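Local atomic coordinates of mediator of RNA polymerase II transcription subunit 6 (Schizosaccharomyces pombe, PDB entry 4H61), a protein that forms part of the Mediator complex, the coactivator that carries signals from gene-specific regulators to the RNA polymerase II transcription machinery. Residues L100-V105 and A116-A121; I71-I76 and I86-R91. All coordinates share one frame; numbering follows the deposited sequence.

Followed from the N terminus, the chain first closes contact 2, where strands 70-79 and 83-91 pair as a hairpin with nine residues between the segments I71-I76 and I86-R91. Contact 1 opens afterwards: L100-V105 lies on strand 97-106, and the chain passes through strand 109-112 before A116-A121, near the start of helix 115-135, packs back on it. The two loops therefore lie in series, neither nesting nor crossing. They meet laterally because strands 83-91 and 97-106 are neighbours in one antiparallel sheet, with a probable hydrogen bond from Tyr103 N to Ile86 O (2.8 Å). Together they tie the hairpin 70-91, the third strand and the C-terminal helix; the centres of the two contacts lie about 10 Å apart.

Contact 1: L100-V105 and A116-A121; sequences LTVYFV and AYTLLA
Thr118 and Tyr117, successive residues of helix 115-135, meet Val102 of strand 97-106, and these three residues bury most of the contact surface. The helix crosses the strand at 121°, with the short axes 7.2 Å apart at closest approach. Thr118 comes nearest to the strand backbone. With its methyl anti to the backbone N and its hydroxyl beside that N (chi1 -60°), it sets CG2 3.5 Å from Leu100 O while OG1 lies 3.4 Å from Thr101 CA. Val102 points at the helix, its CG1 4.0 Å from Thr118 CB and its CG2 4.1 Å from Tyr117 CB. Farther along the strand, Phe104 meets the Tyr117 ring in a T-shaped stack: Phe104 CZ sits over the centre of the tyrosine face, the centroids are 5.3 Å apart and the planes stand at 81°. At the other end, strand 97-106 has a classic beta bulge, Leu100 and Thr101 both opposite Lys88 of strand 83-91. Val102 and Phe104 also touch Ala113, in the connection leading into the helix. Van der Waals contact, part of it threonine against backbone, and one T-shaped pair make up the contact, so the helix is held on the strand chiefly by shape and side-chain packing, with no charge pair.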
loop_
_atom_site.group_PDB
_atom_site.type_symbol
_atom_site.label_atom_id
_atom_site.label_comp_id
_atom_site.label_asym_id
_atom_site.label_seq_id
_atom_site.Cartn_x
_atom_site.Cartn_y
_atom_site.Cartn_z
ATOM N N LEU A 100 0.902 -8.429 -4.250
ATOM C CA LEU A 100 -0.336 -9.196 -4.330
ATOM C C LEU A 100 -1.312 -8.568 -5.310
ATOM O O LEU A 100 -1.773 -9.231 -6.241
ATOM C CB LEU A 100 -0.975 -9.330 -2.947
ATOM C CG LEU A 100 -0.127 -10.177 -2.001
ATOM C CD1 LEU A 100 -0.780 -10.333 -0.612
ATOM C CD2 LEU A 100 0.146 -11.520 -2.665
ATOM N N THR A 101 -1.645 -7.299 -5.083
ATOM C CA THR A 101 -2.486 -6.547 -6.008
ATOM C C THR A 101 -2.145 -5.048 -5.984
ATOM O O THR A 101 -1.523 -4.558 -5.035
ATOM C CB THR A 101 -4.012 -6.798 -5.765
ATOM O OG1 THR A 101 -4.721 -5.550 -5.704
ATOM C CG2 THR A 101 -4.257 -7.573 -4.489
ATOM N N VAL A 102 -2.515 -4.319 -7.037
ATOM C CA VAL A 102 -2.325 -2.869 -7.014
ATOM C C VAL A 102 -3.607 -2.100 -7.338
ATOM O O VAL A 102 -4.452 -2.570 -8.100
ATOM C CB VAL A 102 -1.101 -2.382 -7.862
ATOM C CG1 VAL A 102 -0.356 -3.551 -8.491
ATOM C CG2 VAL A 102 -1.509 -1.365 -8.906
ATOM N N TYR A 103 -3.758 -0.931 -6.725
ATOM C CA TYR A 103 -4.998 -0.175 -6.816
ATOM C C TYR A 103 -4.701 1.231 -7.300
ATOM O O TYR A 103 -3.626 1.771 -7.038
ATOM C CB TYR A 103 -5.683 -0.088 -5.442
ATOM C CG TYR A 103 -5.696 -1.387 -4.662
ATOM C CD1 TYR A 103 -4.543 -1.857 -4.041
ATOM C CD2 TYR A 103 -6.869 -2.137 -4.532
ATOM C CE1 TYR A 103 -4.545 -3.036 -3.334
ATOM C CE2 TYR A 103 -6.879 -3.323 -3.819
ATOM C CZ TYR A 103 -5.709 -3.763 -3.220
ATOM O OH TYR A 103 -5.684 -4.935 -2.505
ATOM N N PHE A 104 -5.662 1.826 -7.996
ATOM C CA PHE A 104 -5.555 3.222 -8.394
ATOM C C PHE A 104 -6.453 4.103 -7.541
ATOM O O PHE A 104 -7.580 3.736 -7.217
ATOM C CB PHE A 104 -5.911 3.391 -9.869
ATOM C CG PHE A 104 -4.909 2.775 -10.799
ATOM C CD1 PHE A 104 -3.619 2.504 -10.366
ATOM C CD2 PHE A 104 -5.251 2.468 -12.108
ATOM C CE1 PHE A 104 -2.691 1.937 -11.216
ATOM C CE2 PHE A 104 -4.326 1.903 -12.970
ATOM C CZ PHE A 104 -3.049 1.636 -12.522
ATOM N N VAL A 105 -5.929 5.257 -7.154
ATOM C CA VAL A 105 -6.738 6.288 -6.536
ATOM C C VAL A 105 -6.742 7.451 -7.514
ATOM O O VAL A 105 -5.907 8.356 -7.439
ATOM C CB VAL A 105 -6.183 6.721 -5.163
ATOM C CG1 VAL A 105 -7.170 7.632 -4.457
ATOM C CG2 VAL A 105 -5.897 5.504 -4.301
ATOM N N ALA A 116 -1.879 -6.852 -14.860
ATOM C CA ALA A 116 -0.582 -6.635 -15.491
ATOM C C ALA A 116 0.335 -5.758 -14.649
ATOM O O ALA A 116 1.554 -5.954 -14.637
ATOM C CB ALA A 116 -0.759 -6.033 -16.873
ATOM N N TYR A 117 -0.250 -4.791 -13.949
ATOM C CA TYR A 117 0.536 -3.911 -13.088
ATOM C C TYR A 117 1.198 -4.678 -11.949
ATOM O O TYR A 117 2.375 -4.461 -11.649
ATOM C CB TYR A 117 -0.305 -2.739 -12.574
ATOM C CG TYR A 117 -0.618 -1.751 -13.673
ATOM C CD1 TYR A 117 -1.728 -1.925 -14.497
ATOM C CD2 TYR A 117 0.218 -0.668 -13.914
ATOM C CE1 TYR A 117 -2.005 -1.032 -15.514
ATOM C CE2 TYR A 117 -0.049 0.228 -14.929
ATOM C CZ TYR A 117 -1.160 0.042 -15.727
ATOM O OH TYR A 117 -1.422 0.935 -16.738
ATOM N N THR A 118 0.449 -5.588 -11.332
ATOM C CA THR A 118 1.022 -6.471 -10.327
ATOM C C THR A 118 2.145 -7.307 -10.952
ATOM O O THR A 118 3.230 -7.434 -10.374
ATOM C CB THR A 118 -0.045 -7.380 -9.677
ATOM O OG1 THR A 118 -1.049 -6.575 -9.048
ATOM C CG2 THR A 118 0.585 -8.278 -8.624
ATOM N N LEU A 119 1.891 -7.844 -12.147
ATOM C CA LEU A 119 2.900 -8.621 -12.868
ATOM C C LEU A 119 4.184 -7.825 -13.080
ATOM O O LEU A 119 5.288 -8.337 -12.874
ATOM C CB LEU A 119 2.358 -9.124 -14.207
ATOM C CG LEU A 119 1.343 -10.266 -14.091
ATOM C CD1 LEU A 119 0.847 -10.720 -15.460
ATOM C CD2 LEU A 119 1.933 -11.442 -13.310
ATOM N N LEU A 120 4.036 -6.566 -13.473
ATOM C CA LEU A 120 5.185 -5.700 -13.696
ATOM C C LEU A 120 5.949 -5.483 -12.405
ATOM O O LEU A 120 7.189 -5.552 -12.381
ATOM C CB LEU A 120 4.741 -4.364 -14.284
ATOM C CG LEU A 120 4.319 -4.502 -15.751
ATOM C CD1 LEU A 120 3.888 -3.166 -16.352
ATOM C CD2 LEU A 120 5.439 -5.154 -16.559
ATOM N N ALA A 121 5.194 -5.230 -11.338
ATOM C CA ALA A 121 5.760 -5.050 -10.009
ATOM C C ALA A 121 6.624 -6.236 -9.597
ATOM O O ALA A 121 7.805 -6.061 -9.288
ATOM C CB ALA A 121 4.664 -4.820 -8.999
#

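Contact 2: I71-I76 and I86-R91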
loop_
_atom_site.group_PDB
_atom_site.type_symbol
_atom_site.label_atom_id
_atom_site.label_comp_id
_atom_site.label_asym_id
_atom_site.label_seq_id
_atom_site.Cartn_x
_atom_site.Cartn_y
_atom_site.Cartn_z
ATOM N N ILE A 71 0.684 -8.817 5.509
ATOM C CA ILE A 71 0.039 -7.928 4.537
ATOM C C ILE A 71 0.377 -6.451 4.793
ATOM O O ILE A 71 0.323 -5.975 5.933
ATOM C CB ILE A 71 -1.499 -8.103 4.542
ATOM C CG1 ILE A 71 -1.877 -9.549 4.211
ATOM C CG2 ILE A 71 -2.162 -7.150 3.562
ATOM C CD1 ILE A 71 -1.210 -10.073 2.991
ATOM N N GLN A 72 0.735 -5.732 3.735
ATOM C CA GLN A 72 1.088 -4.320 3.857
ATOM C C GLN A 72 0.537 -3.535 2.684
ATOM O O GLN A 72 0.410 -4.064 1.576
ATOM C CB GLN A 72 2.611 -4.121 3.921
ATOM C CG GLN A 72 3.310 -4.882 5.038
ATOM C CD GLN A 72 4.791 -4.508 5.195
ATOM O OE1 GLN A 72 5.466 -4.113 4.231
ATOM N NE2 GLN A 72 5.298 -4.635 6.424
ATOM N N PHE A 73 0.216 -2.272 2.935
ATOM C CA PHE A 73 -0.179 -1.353 1.876
ATOM C C PHE A 73 0.814 -0.204 1.810
ATOM O O PHE A 73 1.101 0.441 2.818
ATOM C CB PHE A 73 -1.586 -0.816 2.127
ATOM C CG PHE A 73 -2.648 -1.874 2.074
ATOM C CD1 PHE A 73 -3.190 -2.270 0.857
ATOM C CD2 PHE A 73 -3.089 -2.491 3.237
ATOM C CE1 PHE A 73 -4.162 -3.252 0.801
ATOM C CE2 PHE A 73 -4.067 -3.481 3.191
ATOM C CZ PHE A 73 -4.605 -3.860 1.973
ATOM N N VAL A 74 1.354 0.044 0.624
ATOM C CA VAL A 74 2.304 1.130 0.460
ATOM C C VAL A 74 1.973 1.942 -0.777
ATOM O O VAL A 74 1.338 1.448 -1.716
ATOM C CB VAL A 74 3.765 0.619 0.365
ATOM C CG1 VAL A 74 4.114 -0.233 1.575
ATOM C CG2 VAL A 74 3.977 -0.170 -0.922
ATOM N N ILE A 75 2.397 3.200 -0.763
ATOM C CA ILE A 75 2.266 4.068 -1.918
ATOM C C ILE A 75 3.491 3.879 -2.795
ATOM O O ILE A 75 4.626 3.973 -2.318
ATOM C CB ILE A 75 2.163 5.528 -1.475
ATOM C CG1 ILE A 75 0.960 5.699 -0.540
ATOM C CG2 ILE A 75 2.078 6.449 -2.687
ATOM C CD1 ILE A 75 0.941 7.006 0.202
ATOM N N ILE A 76 3.269 3.590 -4.073
ATOM C CA ILE A 76 4.386 3.333 -4.984
ATOM C C ILE A 76 4.411 4.298 -6.164
ATOM O O ILE A 76 5.280 4.199 -7.026
ATOM C CB ILE A 76 4.366 1.895 -5.521
ATOM C CG1 ILE A 76 3.167 1.699 -6.463
ATOM C CG2 ILE A 76 4.351 0.906 -4.368
ATOM C CD1 ILE A 76 3.002 0.282 -6.957
ATOM N N ILE A 86 -1.367 2.481 -5.123
ATOM C CA ILE A 86 -1.133 1.751 -3.884
ATOM C C ILE A 86 -0.936 0.280 -4.174
ATOM O O ILE A 86 -1.611 -0.275 -5.037
ATOM C CB ILE A 86 -2.324 1.925 -2.927
ATOM C CG1 ILE A 86 -2.472 3.398 -2.543
ATOM C CG2 ILE A 86 -2.164 1.062 -1.690
ATOM C CD1 ILE A 86 -3.698 3.687 -1.737
ATOM N N GLN A 87 -0.007 -0.349 -3.461
ATOM C CA GLN A 87 0.270 -1.765 -3.649
ATOM C C GLN A 87 0.051 -2.564 -2.375
ATOM O O GLN A 87 0.575 -2.217 -1.312
ATOM C CB GLN A 87 1.707 -1.948 -4.117
ATOM C CG GLN A 87 2.239 -3.351 -3.955
ATOM C CD GLN A 87 3.613 -3.510 -4.571
ATOM O OE1 GLN A 87 3.818 -3.168 -5.736
ATOM N NE2 GLN A 87 4.569 -4.018 -3.788
ATOM N N LYS A 88 -0.742 -3.628 -2.487
ATOM C CA LYS A 88 -0.884 -4.609 -1.418
ATOM C C LYS A 88 0.240 -5.611 -1.600
ATOM O O LYS A 88 0.456 -6.108 -2.706
ATOM C CB LYS A 88 -2.254 -5.298 -1.495
ATOM C CG LYS A 88 -2.448 -6.533 -0.600
ATOM C CD LYS A 88 -3.893 -6.573 -0.093
ATOM C CE LYS A 88 -4.545 -7.951 -0.123
ATOM N NZ LYS A 88 -5.251 -8.231 -1.407
ATOM N N GLN A 89 0.965 -5.894 -0.524
ATOM C CA GLN A 89 2.096 -6.805 -0.603
ATOM C C GLN A 89 2.223 -7.656 0.661
ATOM O O GLN A 89 1.829 -7.242 1.749
ATOM C CB GLN A 89 3.386 -6.017 -0.827
ATOM C CG GLN A 89 3.941 -5.356 0.436
ATOM C CD GLN A 89 4.962 -4.268 0.138
ATOM O OE1 GLN A 89 5.096 -3.817 -1.001
ATOM N NE2 GLN A 89 5.688 -3.843 1.168
ATOM N N ASN A 90 2.756 -8.859 0.515
ATOM C CA ASN A 90 3.055 -9.658 1.674
ATOM C C ASN A 90 4.540 -9.567 1.948
ATOM O O ASN A 90 5.348 -10.072 1.174
ATOM C CB ASN A 90 2.661 -11.111 1.451
ATOM C CG ASN A 90 2.966 -11.983 2.658
ATOM O OD1 ASN A 90 3.047 -11.493 3.791
ATOM N ND2 ASN A 90 3.154 -13.277 2.422
ATOM N N ARG A 91 4.909 -8.920 3.045
ATOM C CA ARG A 91 6.319 -8.746 3.351
ATOM C C ARG A 91 6.879 -9.963 4.074
ATOM O O ARG A 91 6.443 -10.297 5.174
ATOM C CB ARG A 91 6.529 -7.474 4.170
ATOM C CG ARG A 91 7.948 -7.288 4.640
ATOM C CD ARG A 91 8.267 -5.825 4.854
ATOM N NE ARG A 91 9.601 -5.554 4.350
ATOM C CZ ARG A 91 9.867 -4.747 3.333
ATOM N NH1 ARG A 91 8.887 -4.093 2.727
ATOM N NH2 ARG A 91 11.125 -4.580 2.942
#
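Gln72 and Gln89 face each other in the antiparallel beta hairpin of strands 70-79 and 83-91, and their pairing is doubled. The backbones join in a hydrogen-bonded pair, Gln72 N to Gln89 O at 2.7 Å and Gln89 N to Gln72 O at 2.8 Å, and the side chains add a bond from Gln89 NE2 to Gln72 OE1 (3.1 Å) between nearly coplanar amides, 29° apart. Val74 and Gln87 form the next hydrogen-bonded pair, while Phe73 with Lys88 is the non-hydrogen-bonded pair between them.

The tightly packed part is marked by burial: Gln72, Phe73, Gln87 and Gln89 are all buried, and Gln72 has the most surface covered by the partner strand. On the glutamine face, Gln89 CG lies between its backbone N and carbonyl carbon (chi1 78°), which carries its amide toward Gln72 and lets its OE1 accept from Gln87 NE2 at 2.8 Å. The buried amide of Gln72 is used at both ends, since its NE2 donates to Leu65 O and Asn43 OD1. On the other face, the Phe73 ring and the aliphatic part of Lys88 lie side by side and point the same way, with Lys88 CD 3.4 Å from Phe73 CE1; the ring also meets Phe32.

The looser places are Ile76 and Asn90. Exposed Ile76 crosses the Gln87 chain at about a right angle, its CD1 3.8 Å from Gln87 CB, and partly exposed Asn90 stands beside Ile71 at the rim, its CB 4.3 Å from Ile71 CD1. Arg91, though at the end of its strand, is packed: its NE is bonded to Asn93 O, and its chain crosses the Gln72 amide at a slant, CB and CD against it, with Arg91 CD 3.3 Å from Gln72 OE1.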